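Side-chain contacts in replication initiator A family protein (Staphylococcus aureus CA-347, PDB 4PT7), which probably initiates replication of staphylococcal multiresistance plasmids, binding and assembling at the plasmid's replication origin: residues N34-A39 / K87-D92; P20-F23 / N28-N31; Y66-L71 / E80-I85. One frame throughout, in Å; residues are numbered along the deposited sequence.

Contact 1. Residues N34-A39 / K87-D92; sequences NDMKIA and KGLEND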
ATOM      1  N   ASN B  34     -12.647  -2.139   0.555  1.00 40.76           N
ATOM      2  CA  ASN B  34     -12.662  -1.078  -0.432  1.00 39.36           C
ATOM      3  C   ASN B  34     -11.571  -1.301  -1.471  1.00 40.96           C
ATOM      4  O   ASN B  34     -11.775  -1.009  -2.651  1.00 42.72           O
ATOM      5  CB  ASN B  34     -12.484   0.292   0.232  1.00 41.65           C
ATOM      6  CG  ASN B  34     -13.700   0.710   1.050  1.00 44.97           C
ATOM      7  OD1 ASN B  34     -14.831   0.334   0.742  1.00 46.74           O
ATOM      8  ND2 ASN B  34     -13.471   1.512   2.082  1.00 43.72           N
ATOM      9  N   ASP B  35     -10.420  -1.821  -1.049  1.00 41.57           N
ATOM     10  CA  ASP B  35      -9.337  -2.054  -1.996  1.00 39.88           C
ATOM     11  C   ASP B  35      -9.711  -3.081  -3.061  1.00 36.35           C
ATOM     12  O   ASP B  35      -9.282  -2.978  -4.214  1.00 32.39           O
ATOM     13  CB  ASP B  35      -8.057  -2.481  -1.268  1.00 44.57           C
ATOM     14  CG  ASP B  35      -7.300  -1.296  -0.692  1.00 48.67           C
ATOM     15  OD1 ASP B  35      -7.197  -0.263  -1.389  1.00 49.17           O
ATOM     16  OD2 ASP B  35      -6.807  -1.397   0.449  1.00 53.32           O
ATOM     17  N   MET B  36     -10.505  -4.070  -2.662  1.00 34.05           N
ATOM     18  CA  MET B  36     -10.967  -5.113  -3.566  1.00 38.24           C
ATOM     19  C   MET B  36     -11.980  -4.549  -4.566  1.00 41.06           C
ATOM     20  O   MET B  36     -11.948  -4.883  -5.755  1.00 40.32           O
ATOM     21  CB  MET B  36     -11.642  -6.235  -2.773  1.00 35.10           C
ATOM     22  CG  MET B  36     -10.684  -7.195  -2.061  1.00 40.42           C
ATOM     23  SD  MET B  36     -11.513  -8.231  -0.842  1.00 43.03           S
ATOM     24  CE  MET B  36     -10.211  -8.432   0.387  1.00 43.34           C
ATOM     25  N   LYS B  37     -12.900  -3.723  -4.074  1.00 34.94           N
ATOM     26  CA  LYS B  37     -13.911  -3.133  -4.940  1.00 35.81           C
ATOM     27  C   LYS B  37     -13.244  -2.222  -5.967  1.00 33.89           C
ATOM     28  O   LYS B  37     -13.580  -2.244  -7.145  1.00 35.34           O
ATOM     29  CB  LYS B  37     -14.930  -2.348  -4.107  1.00 35.37           C
ATOM     30  CG  LYS B  37     -15.785  -3.242  -3.215  1.00 38.65           C
ATOM     31  CD  LYS B  37     -16.695  -2.431  -2.307  1.00 38.64           C
ATOM     32  CE  LYS B  37     -17.338  -3.346  -1.273  1.00 40.27           C
ATOM     33  NZ  LYS B  37     -18.183  -2.606  -0.312  1.00 39.96           N
ATOM     34  N   ILE B  38     -12.293  -1.416  -5.514  1.00 32.18           N
ATOM     35  CA  ILE B  38     -11.585  -0.511  -6.401  1.00 31.84           C
ATOM     36  C   ILE B  38     -10.724  -1.300  -7.394  1.00 35.00           C
ATOM     37  O   ILE B  38     -10.792  -1.060  -8.604  1.00 30.74           O
ATOM     38  CB  ILE B  38     -10.745   0.487  -5.571  1.00 34.18           C
ATOM     39  CG1 ILE B  38     -11.695   1.476  -4.884  1.00 36.40           C
ATOM     40  CG2 ILE B  38      -9.740   1.212  -6.448  1.00 32.69           C
ATOM     41  CD1 ILE B  38     -11.043   2.391  -3.879  1.00 28.05           C
ATOM     42  N   ALA B  39      -9.948  -2.258  -6.891  1.00 32.38           N
ATOM     43  CA  ALA B  39      -9.108  -3.077  -7.756  1.00 33.30           C
ATOM     44  C   ALA B  39      -9.971  -3.721  -8.846  1.00 35.61           C
ATOM     45  O   ALA B  39      -9.580  -3.764 -10.011  1.00 34.85           O
ATOM     46  CB  ALA B  39      -8.408  -4.166  -6.941  1.00 30.29           C
ATOM     47  N   LYS B  87      -7.152 -12.983  -3.602  1.00 48.78           N
ATOM     48  CA  LYS B  87      -7.813 -13.972  -2.763  1.00 48.34           C
ATOM     49  C   LYS B  87      -9.257 -13.559  -2.490  1.00 43.83           C
ATOM     50  O   LYS B  87     -10.176 -14.371  -2.574  1.00 45.06           O
ATOM     51  CB  LYS B  87      -7.061 -14.129  -1.437  1.00 53.38           C
ATOM     52  CG  LYS B  87      -7.428 -15.386  -0.638  1.00 63.54           C
ATOM     53  CD  LYS B  87      -6.911 -16.652  -1.333  1.00 73.71           C
ATOM     54  CE  LYS B  87      -6.958 -17.884  -0.415  1.00 77.85           C
ATOM     55  NZ  LYS B  87      -8.332 -18.279   0.017  1.00 78.97           N
ATOM     56  N   GLY B  88      -9.447 -12.287  -2.157  1.00 39.11           N
ATOM     57  CA  GLY B  88     -10.774 -11.783  -1.875  1.00 36.65           C
ATOM     58  C   GLY B  88     -11.688 -11.829  -3.095  1.00 36.92           C
ATOM     59  O   GLY B  88     -12.832 -12.243  -2.988  1.00 35.16           O
ATOM     60  N   LEU B  89     -11.200 -11.409  -4.258  1.00 36.70           N
ATOM     61  CA  LEU B  89     -12.038 -11.446  -5.456  1.00 38.65           C
ATOM     62  C   LEU B  89     -12.346 -12.891  -5.823  1.00 42.13           C
ATOM     63  O   LEU B  89     -13.467 -13.208  -6.233  1.00 42.05           O
ATOM     64  CB  LEU B  89     -11.350 -10.736  -6.629  1.00 32.70           C
ATOM     65  CG  LEU B  89     -11.085  -9.243  -6.398  1.00 33.78           C
ATOM     66  CD1 LEU B  89     -10.523  -8.604  -7.667  1.00 34.61           C
ATOM     67  CD2 LEU B  89     -12.377  -8.558  -5.991  1.00 35.94           C
ATOM     68  N   GLU B  90     -11.358 -13.765  -5.638  1.00 44.29           N
ATOM     69  CA  GLU B  90     -11.524 -15.177  -5.951  1.00 48.09           C
ATOM     70  C   GLU B  90     -12.554 -15.857  -5.044  1.00 47.75           C
ATOM     71  O   GLU B  90     -13.361 -16.663  -5.508  1.00 48.48           O
ATOM     72  CB  GLU B  90     -10.184 -15.902  -5.844  1.00 50.28           C
ATOM     73  CG  GLU B  90     -10.113 -17.182  -6.660  1.00 60.09           C
ATOM     74  CD  GLU B  90      -8.733 -17.836  -6.642  1.00 63.37           C
ATOM     75  OE1 GLU B  90      -7.724 -17.125  -6.865  1.00 60.21           O
ATOM     76  OE2 GLU B  90      -8.666 -19.066  -6.419  1.00 61.68           O
ATOM     77  N   ASN B  91     -12.546 -15.521  -3.758  1.00 46.92           N
ATOM     78  CA  ASN B  91     -13.498 -16.132  -2.830  1.00 50.88           C
ATOM     79  C   ASN B  91     -14.944 -15.761  -3.127  1.00 51.69           C
ATOM     80  O   ASN B  91     -15.863 -16.478  -2.738  1.00 53.51           O
ATOM     81  CB  ASN B  91     -13.181 -15.753  -1.377  1.00 51.72           C
ATOM     82  CG  ASN B  91     -11.935 -16.444  -0.845  1.00 62.86           C
ATOM     83  OD1 ASN B  91     -11.633 -17.587  -1.212  1.00 65.60           O
ATOM     84  ND2 ASN B  91     -11.211 -15.759   0.036  1.00 60.06           N
ATOM     85  N   ASP B  92     -15.147 -14.640  -3.809  1.00 49.97           N
ATOM     86  CA  ASP B  92     -16.494 -14.196  -4.135  1.00 48.12           C
ATOM     87  C   ASP B  92     -16.856 -14.458  -5.595  1.00 46.85           C
ATOM     88  O   ASP B  92     -17.815 -13.906  -6.124  1.00 51.60           O
ATOM     89  CB  ASP B  92     -16.649 -12.713  -3.777  1.00 48.25           C
ATOM     90  CG  ASP B  92     -17.018 -12.508  -2.313  1.00 49.69           C
ATOM     91  OD1 ASP B  92     -16.797 -11.407  -1.762  1.00 52.80           O
ATOM     92  OD2 ASP B  92     -17.554 -13.460  -1.715  1.00 49.41           O
TER
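Met36 and Leu89 meet across two neighbouring helices. Met36 reaches out from helix 34-52 and Leu89 from helix 79-91, with their CA atoms 6.7 Å apart. Leu89 takes the root of the methionine and Gly88 its end. At the root, one methyl branch of Leu89 does the touching. CD2 lies 4.0 Å from Met36 CB. The same methyl also rests on the backbone, 3.7 Å from Met36 O. That oxygen meets a carbon here, so the approach is van der Waals contact. Leu89 CB leaves its helix alongside the partner and not straight at it. The leucine then extends with CD1 anti to CA (chi2 -175°), which leaves CD2 as the branch turned to Met36.

At its end, the methionine runs on past Leu89 to the glycine before it. SD lies 3.8 Å from Gly88 CA. CE follows at 4.1 Å from the same Gly88 CA. Gly88 has no side chain, so the thioether lies directly against the helix backbone.

RepA N-terminal domains belong to the helix-turn-helix group. The run of three helices followed by a two-stranded antiparallel sheet is consistent with a winged helix domain. On that reading, this contact joins the C-terminal half of the probable recognition helix, 79-91, to the start of the long helix 34-52.

Met36 CG lies anti to its carbonyl carbon, beside the backbone N, and the chain bends at its last torsion (chi3 -148°). Its side chain also touches Lys84, one turn earlier on helix 79-91. Ala39, one turn further along helix 34-52, points the same way and packs on Ile85. Asn34 and Ile38 pack instead on a second subunit.

Contact 2. Residues P20-F23 / N28-N31; sequences PKVF and NYKN
An edge-to-face aromatic pair joins helix 22-25 to the loop that follows it, before helix 34-52. Phe23 gives the edge and Tyr29 gives the face. The ring centroids of Phe23 and Tyr29 are 5.0 Å apart, and the planes meet at 60°, so the T is tilted. The edge that does the touching runs from CD1 to CE1 of Phe23. CD1 of Phe23 lies 3.8 Å from CD1 of Tyr29. Phe23 CE1 sits over the centre of the Tyr29 ring, 4.0 Å above its plane.

Val22 comes to Tyr29 from another direction. Its CG2 methyl lies in the plane of the phenol, at the edge, 4.0 Å from Tyr29 CE1. That methyl is anti to the backbone N, and CG1 takes the place between N and the carbonyl carbon (chi1 65°). The carbonyl oxygen of Val22 is at the same edge, 3.7 Å from Tyr29 CD1. The tyrosine is thus met over a face and along one edge.

Phe23 is held on its own segment too. Pro20 CB stands 4.1 Å above the Phe23 ring plane, over its centre. The ring also makes an edge-to-face pair with Tyr40 of helix 34-52. Tyr29 OH is hydrogen-bonded to Ile114 N, and Pro113 touches Val22, Phe23 and Tyr29.

All three touching residues are buried. The result is a small aromatic cluster near the N-terminal side of helix 34-52, in what is probably a winged helix fold, next to strand 16-20, which continues a beta ladder into a second subunit.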
ATOM      1  N   PRO B  20     -19.394  -1.903  -9.464  1.00 33.06           N
ATOM      2  CA  PRO B  20     -20.778  -2.384  -9.463  1.00 34.55           C
ATOM      3  C   PRO B  20     -21.483  -2.000  -8.163  1.00 36.99           C
ATOM      4  O   PRO B  20     -20.951  -2.226  -7.072  1.00 38.27           O
ATOM      5  CB  PRO B  20     -20.615  -3.897  -9.594  1.00 33.20           C
ATOM      6  CG  PRO B  20     -19.391  -4.025 -10.430  1.00 30.14           C
ATOM      7  CD  PRO B  20     -18.464  -2.984  -9.836  1.00 31.34           C
ATOM      8  N   LYS B  21     -22.677  -1.425  -8.283  1.00 36.42           N
ATOM      9  CA  LYS B  21     -23.459  -1.016  -7.119  1.00 36.89           C
ATOM     10  C   LYS B  21     -23.797  -2.209  -6.233  1.00 37.93           C
ATOM     11  O   LYS B  21     -23.931  -2.076  -5.015  1.00 39.51           O
ATOM     12  CB  LYS B  21     -24.758  -0.323  -7.557  1.00 36.40           C
ATOM     13  CG  LYS B  21     -24.570   1.080  -8.140  1.00 37.55           C
ATOM     14  CD  LYS B  21     -25.903   1.843  -8.166  1.00 31.81           C
ATOM     15  CE  LYS B  21     -25.724   3.235  -8.729  1.00 36.28           C
ATOM     16  NZ  LYS B  21     -27.009   4.010  -8.744  1.00 36.78           N
ATOM     17  N   VAL B  22     -23.932  -3.375  -6.849  1.00 36.62           N
ATOM     18  CA  VAL B  22     -24.246  -4.582  -6.103  1.00 39.96           C
ATOM     19  C   VAL B  22     -23.177  -4.843  -5.024  1.00 40.98           C
ATOM     20  O   VAL B  22     -23.443  -5.531  -4.044  1.00 41.36           O
ATOM     21  CB  VAL B  22     -24.379  -5.797  -7.069  1.00 40.29           C
ATOM     22  CG1 VAL B  22     -23.047  -6.095  -7.724  1.00 39.17           C
ATOM     23  CG2 VAL B  22     -24.918  -7.012  -6.332  1.00 40.82           C
ATOM     24  N   PHE B  23     -21.980  -4.277  -5.186  1.00 36.71           N
ATOM     25  CA  PHE B  23     -20.920  -4.474  -4.191  1.00 37.99           C
ATOM     26  C   PHE B  23     -21.233  -3.715  -2.904  1.00 42.08           C
ATOM     27  O   PHE B  23     -20.566  -3.906  -1.887  1.00 40.36           O
ATOM     28  CB  PHE B  23     -19.538  -4.003  -4.718  1.00 32.70           C
ATOM     29  CG  PHE B  23     -18.930  -4.910  -5.766  1.00 29.03           C
ATOM     30  CD1 PHE B  23     -19.581  -6.074  -6.161  1.00 28.55           C
ATOM     31  CD2 PHE B  23     -17.711  -4.593  -6.360  1.00 25.58           C
ATOM     32  CE1 PHE B  23     -19.024  -6.912  -7.140  1.00 26.19           C
ATOM     33  CE2 PHE B  23     -17.145  -5.419  -7.333  1.00 32.56           C
ATOM     34  CZ  PHE B  23     -17.801  -6.580  -7.725  1.00 31.49           C
ATOM     35  N   ASN B  28     -23.804 -10.634  -0.333  1.00 68.38           N
ATOM     36  CA  ASN B  28     -22.923 -11.665  -0.850  1.00 63.64           C
ATOM     37  C   ASN B  28     -21.538 -11.097  -1.091  1.00 57.03           C
ATOM     38  O   ASN B  28     -20.599 -11.840  -1.380  1.00 55.09           O
ATOM     39  CB  ASN B  28     -23.480 -12.227  -2.153  1.00 68.11           C
ATOM     40  CG  ASN B  28     -24.780 -12.957  -1.948  1.00 75.59           C
ATOM     41  OD1 ASN B  28     -24.817 -14.020  -1.318  1.00 76.86           O
ATOM     42  ND2 ASN B  28     -25.866 -12.386  -2.462  1.00 74.60           N
ATOM     43  N   TYR B  29     -21.417  -9.775  -0.978  1.00 49.50           N
ATOM     44  CA  TYR B  29     -20.137  -9.101  -1.190  1.00 46.83           C
ATOM     45  C   TYR B  29     -19.745  -8.257   0.008  1.00 45.64           C
ATOM     46  O   TYR B  29     -18.952  -7.320  -0.108  1.00 48.25           O
ATOM     47  CB  TYR B  29     -20.204  -8.216  -2.430  1.00 43.17           C
ATOM     48  CG  TYR B  29     -20.472  -8.986  -3.690  1.00 44.73           C
ATOM     49  CD1 TYR B  29     -21.620  -8.750  -4.433  1.00 44.48           C
ATOM     50  CD2 TYR B  29     -19.581  -9.963  -4.141  1.00 43.95           C
ATOM     51  CE1 TYR B  29     -21.885  -9.460  -5.602  1.00 43.76           C
ATOM     52  CE2 TYR B  29     -19.839 -10.683  -5.302  1.00 45.77           C
ATOM     53  CZ  TYR B  29     -20.992 -10.423  -6.028  1.00 42.42           C
ATOM     54  OH  TYR B  29     -21.264 -11.108  -7.185  1.00 43.06           O
ATOM     55  N   LYS B  30     -20.307  -8.590   1.162  1.00 46.81           N
ATOM     56  CA  LYS B  30     -20.015  -7.857   2.383  1.00 50.09           C
ATOM     57  C   LYS B  30     -18.574  -8.102   2.844  1.00 48.17           C
ATOM     58  O   LYS B  30     -18.039  -7.329   3.633  1.00 48.68           O
ATOM     59  CB  LYS B  30     -21.007  -8.252   3.486  1.00 54.75           C
ATOM     60  CG  LYS B  30     -20.895  -9.705   3.943  1.00 65.65           C
ATOM     61  CD  LYS B  30     -21.957 -10.046   4.988  1.00 75.54           C
ATOM     62  CE  LYS B  30     -21.704 -11.421   5.619  1.00 80.82           C
ATOM     63  NZ  LYS B  30     -21.689 -12.555   4.643  1.00 82.30           N
ATOM     64  N   ASN B  31     -17.945  -9.164   2.341  1.00 44.69           N
ATOM     65  CA  ASN B  31     -16.565  -9.485   2.709  1.00 46.41           C
ATOM     66  C   ASN B  31     -15.530  -8.694   1.909  1.00 49.17           C
ATOM     67  O   ASN B  31     -14.347  -8.681   2.255  1.00 50.36           O
ATOM     68  CB  ASN B  31     -16.313 -10.985   2.528  1.00 47.76           C
ATOM     69  CG  ASN B  31     -17.092 -11.832   3.532  1.00 56.03           C
ATOM     70  OD1 ASN B  31     -17.552 -12.939   3.158  1.00 52.58           O
ATOM     71  ND2 ASN B  31     -17.240 -11.387   4.697  1.00 51.56           N
TER

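Contact 3. Residues Y66-L71 / E80-I85; sequences YSNEKL and EKLTKI. With SO4 (sulfate ion), chain I.
A single methyl makes nearly all of this contact: CD1 of Leu82 fits against both Asn68 and Leu71. Leu82 puts the methyl there with chi1 at -142°, well off a staggered position. CD1 lies 3.7 Å from the backbone Asn68 O and 3.8 Å from Asn68 ND2; the side chains of Asn68 and Leu82 lie at a slant to each other. On the next turn of helix 68-74, Leu71 CB is 4.0 Å from Leu82 CD1. Asn68 O and ND2 meet Leu82 as van der Waals contacts, while OD1 has a weak hydrogen bond to Lys79 NZ.

Ser67 caps the N-terminus of helix 68-74. Its OG accepts a weak bond from Lys70 N, 3.4 Å long.

Elsewhere on helix 79-91, Lys81 points to a sulfate, probably from the crystallisation liquor. Lys81 NZ gives a 2.9 Å hydrogen bond to sulfate O2 and a weak one of 3.2 Å to O1. Lys81 of the third subunit binds the same ion, so the sulfate bridges two chains. Lys84 CE lies 3.6 Å from sulfate O2.

Two helices joined by a short turn, with Leu82 of the second packed on the first, are consistent with a helix-turn-helix, in which helix 79-91 is probably the recognition helix.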
ATOM      1  N   TYR B  66      -1.001 -10.744 -17.037  1.00 51.38           N
ATOM      2  CA  TYR B  66      -0.069  -9.823 -16.400  1.00 48.07           C
ATOM      3  C   TYR B  66       0.746 -10.495 -15.292  1.00 46.76           C
ATOM      4  O   TYR B  66       0.233 -11.332 -14.539  1.00 44.27           O
ATOM      5  CB  TYR B  66      -0.833  -8.628 -15.824  1.00 43.51           C
ATOM      6  CG  TYR B  66      -1.385  -7.656 -16.853  1.00 41.90           C
ATOM      7  CD1 TYR B  66      -2.742  -7.326 -16.870  1.00 39.09           C
ATOM      8  CD2 TYR B  66      -0.545  -7.013 -17.756  1.00 41.34           C
ATOM      9  CE1 TYR B  66      -3.243  -6.377 -17.752  1.00 36.15           C
ATOM     10  CE2 TYR B  66      -1.041  -6.054 -18.649  1.00 43.51           C
ATOM     11  CZ  TYR B  66      -2.391  -5.743 -18.635  1.00 42.18           C
ATOM     12  OH  TYR B  66      -2.887  -4.791 -19.494  1.00 43.04           O
ATOM     13  N   SER B  67       2.020 -10.132 -15.201  1.00 47.84           N
ATOM     14  CA  SER B  67       2.879 -10.690 -14.160  1.00 50.02           C
ATOM     15  C   SER B  67       2.543  -9.973 -12.863  1.00 46.14           C
ATOM     16  O   SER B  67       1.872  -8.935 -12.877  1.00 44.84           O
ATOM     17  CB  SER B  67       4.361 -10.475 -14.496  1.00 48.42           C
ATOM     18  OG  SER B  67       4.671  -9.098 -14.619  1.00 50.29           O
ATOM     19  N   ASN B  68       2.996 -10.532 -11.748  1.00 48.16           N
ATOM     20  CA  ASN B  68       2.745  -9.942 -10.443  1.00 48.68           C
ATOM     21  C   ASN B  68       3.312  -8.530 -10.353  1.00 48.05           C
ATOM     22  O   ASN B  68       2.742  -7.669  -9.691  1.00 51.89           O
ATOM     23  CB  ASN B  68       3.351 -10.825  -9.357  1.00 53.08           C
ATOM     24  CG  ASN B  68       2.531 -12.074  -9.099  1.00 54.27           C
ATOM     25  OD1 ASN B  68       3.015 -13.041  -8.507  1.00 61.26           O
ATOM     26  ND2 ASN B  68       1.275 -12.054  -9.526  1.00 57.04           N
ATOM     27  N   GLU B  69       4.435  -8.292 -11.025  1.00 48.24           N
ATOM     28  CA  GLU B  69       5.059  -6.974 -11.017  1.00 51.35           C
ATOM     29  C   GLU B  69       4.151  -5.978 -11.735  1.00 49.51           C
ATOM     30  O   GLU B  69       4.014  -4.830 -11.313  1.00 49.89           O
ATOM     31  CB  GLU B  69       6.423  -6.998 -11.742  1.00 55.52           C
ATOM     32  CG  GLU B  69       7.567  -7.723 -11.021  1.00 62.89           C
ATOM     33  CD  GLU B  69       7.620  -9.232 -11.263  1.00 62.46           C
ATOM     34  OE1 GLU B  69       8.583  -9.858 -10.775  1.00 65.76           O
ATOM     35  OE2 GLU B  69       6.721  -9.796 -11.925  1.00 66.17           O
ATOM     36  N   LYS B  70       3.557  -6.422 -12.841  1.00 48.25           N
ATOM     37  CA  LYS B  70       2.673  -5.575 -13.642  1.00 48.85           C
ATOM     38  C   LYS B  70       1.394  -5.228 -12.892  1.00 42.93           C
ATOM     39  O   LYS B  70       1.005  -4.071 -12.823  1.00 43.76           O
ATOM     40  CB  LYS B  70       2.317  -6.265 -14.962  1.00 49.81           C
ATOM     41  CG  LYS B  70       2.654  -5.446 -16.198  1.00 50.66           C
ATOM     42  CD  LYS B  70       2.077  -4.044 -16.140  1.00 51.15           C
ATOM     43  CE  LYS B  70       2.429  -3.269 -17.397  1.00 55.16           C
ATOM     44  NZ  LYS B  70       2.013  -1.847 -17.351  1.00 55.27           N
ATOM     45  N   LEU B  71       0.746  -6.243 -12.329  1.00 41.90           N
ATOM     46  CA  LEU B  71      -0.482  -6.041 -11.566  1.00 43.55           C
ATOM     47  C   LEU B  71      -0.236  -5.047 -10.431  1.00 43.94           C
ATOM     48  O   LEU B  71      -1.033  -4.130 -10.225  1.00 45.20           O
ATOM     49  CB  LEU B  71      -0.987  -7.381 -11.009  1.00 35.39           C
ATOM     50  CG  LEU B  71      -1.554  -8.362 -12.044  1.00 44.90           C
ATOM     51  CD1 LEU B  71      -1.750  -9.746 -11.425  1.00 42.58           C
ATOM     52  CD2 LEU B  71      -2.876  -7.810 -12.578  1.00 44.47           C
ATOM     53  N   GLU B  80       1.921  -8.023  -0.798  1.00 48.89           N
ATOM     54  CA  GLU B  80       0.961  -8.467   0.201  1.00 51.82           C
ATOM     55  C   GLU B  80      -0.466  -8.111  -0.201  1.00 51.71           C
ATOM     56  O   GLU B  80      -1.372  -8.935  -0.103  1.00 55.38           O
ATOM     57  CB  GLU B  80       1.246  -7.818   1.557  1.00 51.11           C
ATOM     58  CG  GLU B  80       2.425  -8.379   2.330  1.00 58.75           C
ATOM     59  CD  GLU B  80       3.718  -7.629   2.080  1.00 56.66           C
ATOM     60  OE1 GLU B  80       4.617  -7.720   2.941  1.00 56.67           O
ATOM     61  OE2 GLU B  80       3.842  -6.958   1.033  1.00 55.04           O
ATOM     62  N   LYS B  81      -0.658  -6.867  -0.622  1.00 50.05           N
ATOM     63  CA  LYS B  81      -1.968  -6.381  -1.016  1.00 49.77           C
ATOM     64  C   LYS B  81      -2.485  -7.168  -2.212  1.00 47.94           C
ATOM     65  O   LYS B  81      -3.647  -7.578  -2.236  1.00 47.08           O
ATOM     66  CB  LYS B  81      -1.899  -4.893  -1.378  1.00 52.09           C
ATOM     67  CG  LYS B  81      -3.246  -4.187  -1.294  1.00 52.75           C
ATOM     68  CD  LYS B  81      -3.588  -3.890   0.149  1.00 54.04           C
ATOM     69  CE  LYS B  81      -5.073  -3.803   0.352  1.00 58.92           C
ATOM     70  NZ  LYS B  81      -5.403  -3.517   1.768  1.00 60.55           N
ATOM     71  N   LEU B  82      -1.619  -7.376  -3.200  1.00 41.45           N
ATOM     72  CA  LEU B  82      -2.000  -8.109  -4.403  1.00 45.44           C
ATOM     73  C   LEU B  82      -2.585  -9.467  -4.036  1.00 46.58           C
ATOM     74  O   LEU B  82      -3.655  -9.845  -4.520  1.00 48.71           O
ATOM     75  CB  LEU B  82      -0.788  -8.319  -5.313  1.00 43.03           C
ATOM     76  CG  LEU B  82      -0.969  -8.223  -6.835  1.00 52.11           C
ATOM     77  CD1 LEU B  82       0.095  -9.083  -7.499  1.00 45.22           C
ATOM     78  CD2 LEU B  82      -2.352  -8.679  -7.269  1.00 50.22           C
ATOM     79  N   THR B  83      -1.870 -10.191  -3.181  1.00 46.12           N
ATOM     80  CA  THR B  83      -2.279 -11.517  -2.741  1.00 44.83           C
ATOM     81  C   THR B  83      -3.640 -11.461  -2.057  1.00 42.58           C
ATOM     82  O   THR B  83      -4.524 -12.262  -2.347  1.00 44.31           O
ATOM     83  CB  THR B  83      -1.209 -12.104  -1.784  1.00 45.36           C
ATOM     84  OG1 THR B  83       0.049 -12.143  -2.467  1.00 46.70           O
ATOM     85  CG2 THR B  83      -1.574 -13.514  -1.340  1.00 40.37           C
ATOM     86  N   LYS B  84      -3.818 -10.503  -1.160  1.00 44.50           N
ATOM     87  CA  LYS B  84      -5.087 -10.375  -0.465  1.00 48.15           C
ATOM     88  C   LYS B  84      -6.229  -9.987  -1.422  1.00 45.80           C
ATOM     89  O   LYS B  84      -7.337 -10.502  -1.304  1.00 40.38           O
ATOM     90  CB  LYS B  84      -4.961  -9.365   0.686  1.00 54.17           C
ATOM     91  CG  LYS B  84      -6.295  -9.030   1.359  1.00 69.49           C
ATOM     92  CD  LYS B  84      -6.153  -8.519   2.800  1.00 77.94           C
ATOM     93  CE  LYS B  84      -5.259  -7.283   2.931  1.00 82.21           C
ATOM     94  NZ  LYS B  84      -3.809  -7.612   2.836  1.00 82.64           N
ATOM     95  N   ILE B  85      -5.959  -9.101  -2.375  1.00 43.76           N
ATOM     96  CA  ILE B  85      -6.989  -8.686  -3.321  1.00 44.88           C
ATOM     97  C   ILE B  85      -7.441  -9.860  -4.182  1.00 43.91           C
ATOM     98  O   ILE B  85      -8.643 -10.152  -4.267  1.00 41.75           O
ATOM     99  CB  ILE B  85      -6.483  -7.506  -4.189  1.00 44.22           C
ATOM    100  CG1 ILE B  85      -6.420  -6.247  -3.311  1.00 40.62           C
ATOM    101  CG2 ILE B  85      -7.409  -7.271  -5.386  1.00 46.04           C
ATOM    102  CD1 ILE B  85      -5.803  -5.041  -3.976  1.00 35.75           C
TER
HETATM  103  S   SO4 I 201      -3.336  -2.835   4.467  1.00 96.24           S
HETATM  104  O1  SO4 I 201      -4.401  -1.833   4.263  1.00 96.17           O
HETATM  105  O2  SO4 I 201      -3.863  -4.177   4.144  1.00 95.74           O
HETATM  106  O3  SO4 I 201      -2.893  -2.808   5.878  1.00 92.78           O
HETATM  107  O4  SO4 I 201      -2.199  -2.517   3.579  1.00 93.55           O

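Contact 1 lies between the other two, with its centre 10 Å from that of contact 2 and 12 Å from that of contact 3. Contacts 2 and 3 do not touch; their nearest atoms are about 8 Å apart. Contacts 1 and 3 share helix 79-91. A salt bridge joins them, Asp35 OD2 to Lys81 NZ at 2.9 Å, so one of the lysines that bind the sulfate is also tied to helix 34-52. Contact 2 meets contact 1 where Lys37 NZ comes within 3.1 Å of Phe23 O. Along the chain, contact 3 is nested inside the loop that contact 1 closes, and contact 2 comes before both.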